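Periplasmic sensor hybrid histidine kinase (Anaeromyxobacter dehalogenans, PDB 4K0D) probably acts as a sensor histidine kinase that autophosphorylates on histidine from ATP, this chain being its zinc-binding, helical-bundle periplasmic sensor domain. Local coordinates at residues E122-S125 against L126-F130. Numbering follows the deposited sequence. Where two conformers were deposited one is given.
Sequences ELLS and LLRTF
In one of its two conformers the Arg128 guanidinium lies back along its helix over Leu124, whose CB sits beneath one face, shifted toward the rim of the group and 4.2 Å from NH1. Both residues belong to helix 117-145 of the helical-bundle sensor domain, one turn apart in an i to i+4 pair. In this conformer Arg128 CG stands beside its own backbone N (chi1 -80°), and the chain then runs extended to NE, which carries CD past Leu124 O at 3.6 Å. The aliphatic part of the arginine thus covers that carbonyl, while NE, in this conformer, appears buried without a polar partner. Arg128 also packs on Glu27 of helix 16-42 and on Gln135 of the second subunit; its side chain lies about 4 Å from a bound sodium ion.

Four successive alpha-helical bonds hold the turn. The straightest joins Leu126 N to Glu122 O at 2.9 Å (N-H...O 174°), and Leu126 CG rests 3.6 Å from the same Glu122 O. Leu123 and Leu127 are buried, Leu123 against Ile82 and Ala85 of helix 73-102, Leu127 against Leu26 of helix 16-42, so this turn bridges two helices of the bundle. On the polar side one water links the hydroxyls of Ser125 and Thr129, 2.9 Å from Ser125 OG and 2.6 Å from Thr129 OG1.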
ATOM      1  N   GLU B 122       0.156   0.448 -19.456  1.00 32.70           N
ATOM      2  CA  GLU B 122      -1.266   0.507 -19.422  1.00 31.69           C
ATOM      3  C   GLU B 122      -1.746  -0.176 -18.129  1.00 37.37           C
ATOM      4  O   GLU B 122      -2.562   0.360 -17.349  1.00 31.85           O
ATOM      5  CB  GLU B 122      -1.798  -0.182 -20.659  1.00 35.73           C
ATOM      6  CG  GLU B 122      -3.270  -0.230 -20.761  1.00 41.92           C
ATOM      7  CD  GLU B 122      -3.735  -0.518 -22.186  1.00 50.32           C
ATOM      8  OE1 GLU B 122      -2.888  -0.466 -23.122  1.00 45.38           O
ATOM      9  OE2 GLU B 122      -4.942  -0.792 -22.351  1.00 57.30           O
ATOM     10  N   LEU B 123      -1.216  -1.350 -17.872  1.00 33.37           N
ATOM     11  CA  LEU B 123      -1.597  -2.080 -16.678  1.00 30.77           C
ATOM     12  C   LEU B 123      -1.248  -1.251 -15.456  1.00 29.41           C
ATOM     13  O   LEU B 123      -2.021  -1.165 -14.500  1.00 30.87           O
ATOM     14  CB  LEU B 123      -0.850  -3.401 -16.663  1.00 29.08           C
ATOM     15  CG  LEU B 123      -1.239  -4.406 -15.617  1.00 31.55           C
ATOM     16  CD1 LEU B 123      -2.719  -4.437 -15.299  1.00 36.01           C
ATOM     17  CD2 LEU B 123      -0.772  -5.762 -16.158  1.00 42.46           C
ATOM     18  N   LEU B 124      -0.078  -0.628 -15.456  1.00 29.35           N
ATOM     19  CA  LEU B 124       0.290   0.108 -14.262  1.00 27.46           C
ATOM     20  C   LEU B 124      -0.591   1.333 -14.113  1.00 34.74           C
ATOM     21  O   LEU B 124      -0.894   1.751 -13.006  1.00 28.79           O
ATOM     22  CB  LEU B 124       1.706   0.556 -14.321  1.00 29.43           C
ATOM     23  CG  LEU B 124       2.699  -0.600 -14.243  1.00 37.84           C
ATOM     24  CD1 LEU B 124       4.114  -0.058 -14.480  1.00 34.15           C
ATOM     25  CD2 LEU B 124       2.535  -1.291 -12.858  1.00 32.27           C
ATOM     26  N   SER B 125      -0.987   1.906 -15.245  1.00 28.94           N
ATOM     27  CA  SER B 125      -1.820   3.089 -15.206  1.00 29.94           C
ATOM     28  C   SER B 125      -3.166   2.723 -14.558  1.00 35.36           C
ATOM     29  O   SER B 125      -3.642   3.421 -13.649  1.00 32.31           O
ATOM     30  CB  SER B 125      -2.026   3.651 -16.601  1.00 31.64           C
ATOM     31  OG  SER B 125      -3.127   4.559 -16.608  1.00 42.44           O
ATOM     32  N   LEU B 126      -3.809   1.669 -15.071  1.00 30.38           N
ATOM     33  CA  LEU B 126      -5.009   1.162 -14.482  1.00 31.04           C
ATOM     34  C   LEU B 126      -4.837   0.950 -12.988  1.00 34.14           C
ATOM     35  O   LEU B 126      -5.681   1.343 -12.188  1.00 28.87           O
ATOM     36  CB  LEU B 126      -5.380  -0.174 -15.088  1.00 31.16           C
ATOM     37  CG  LEU B 126      -5.982  -0.111 -16.469  1.00 37.37           C
ATOM     38  CD1 LEU B 126      -6.249  -1.542 -16.975  1.00 42.33           C
ATOM     39  CD2 LEU B 126      -7.268   0.694 -16.445  1.00 39.66           C
ATOM     40  N   LEU B 127      -3.755   0.309 -12.602  1.00 27.87           N
ATOM     41  CA  LEU B 127      -3.605  -0.042 -11.204  1.00 26.69           C
ATOM     42  C   LEU B 127      -3.556   1.200 -10.370  1.00 33.72           C
ATOM     43  O   LEU B 127      -4.184   1.263  -9.294  1.00 33.33           O
ATOM     44  CB  LEU B 127      -2.323  -0.820 -10.945  1.00 28.04           C
ATOM     45  CG  LEU B 127      -2.607  -2.309 -10.969  1.00 34.43           C
ATOM     46  CD1 LEU B 127      -1.290  -3.045 -11.150  1.00 36.33           C
ATOM     47  CD2 LEU B 127      -3.304  -2.747  -9.687  1.00 36.68           C
ATOM     48  N   ARG B 128      -2.817   2.200 -10.832  0.56 30.34           N
ATOM     49  CA  ARG B 128      -2.685   3.413 -10.054  0.56 32.22           C
ATOM     50  C   ARG B 128      -4.025   4.182 -10.019  0.56 34.38           C
ATOM     51  O   ARG B 128      -4.377   4.822  -9.017  0.56 33.50           O
ATOM     52  CB  ARG B 128      -1.543   4.265 -10.589  0.56 36.20           C
ATOM     53  CG  ARG B 128      -0.172   3.792 -10.120  0.56 38.38           C
ATOM     54  CD  ARG B 128       0.945   4.179 -11.078  0.56 38.14           C
ATOM     55  NE  ARG B 128       2.196   3.502 -10.727  0.56 42.00           N
ATOM     56  CZ  ARG B 128       3.278   3.475 -11.502  0.56 40.10           C
ATOM     57  NH1 ARG B 128       3.271   4.096 -12.684  0.56 37.31           N
ATOM     58  NH2 ARG B 128       4.370   2.824 -11.100  0.56 39.81           N
ATOM     59  N   THR B 129      -4.798   4.085 -11.088  1.00 31.64           N
ATOM     60  CA  THR B 129      -6.122   4.739 -11.050  1.00 33.88           C
ATOM     61  C   THR B 129      -6.972   4.029 -10.012  1.00 34.91           C
ATOM     62  O   THR B 129      -7.643   4.671  -9.186  1.00 31.36           O
ATOM     63  CB  THR B 129      -6.891   4.768 -12.425  1.00 26.04           C
ATOM     64  OG1 THR B 129      -6.118   5.518 -13.356  1.00 36.11           O
ATOM     65  CG2 THR B 129      -8.189   5.504 -12.262  1.00 29.64           C
ATOM     66  N   PHE B 130      -6.988   2.703 -10.093  1.00 33.37           N
ATOM     67  CA  PHE B 130      -7.657   1.900  -9.080  1.00 35.58           C
ATOM     68  C   PHE B 130      -7.238   2.300  -7.666  1.00 29.40           C
ATOM     69  O   PHE B 130      -8.057   2.429  -6.783  1.00 31.26           O
ATOM     70  CB  PHE B 130      -7.370   0.418  -9.237  1.00 33.30           C
ATOM     71  CG  PHE B 130      -7.871  -0.371  -8.072  1.00 35.36           C
ATOM     72  CD1 PHE B 130      -7.120  -0.454  -6.902  1.00 36.28           C
ATOM     73  CD2 PHE B 130      -9.102  -0.984  -8.121  1.00 32.05           C
ATOM     74  CE1 PHE B 130      -7.601  -1.170  -5.813  1.00 37.46           C
ATOM     75  CE2 PHE B 130      -9.573  -1.706  -7.050  1.00 38.40           C
ATOM     76  CZ  PHE B 130      -8.815  -1.795  -5.889  1.00 34.02           C
TER
HETATM   77  O   HOH W   1      -5.869   4.746 -15.780  1.00 38.17           O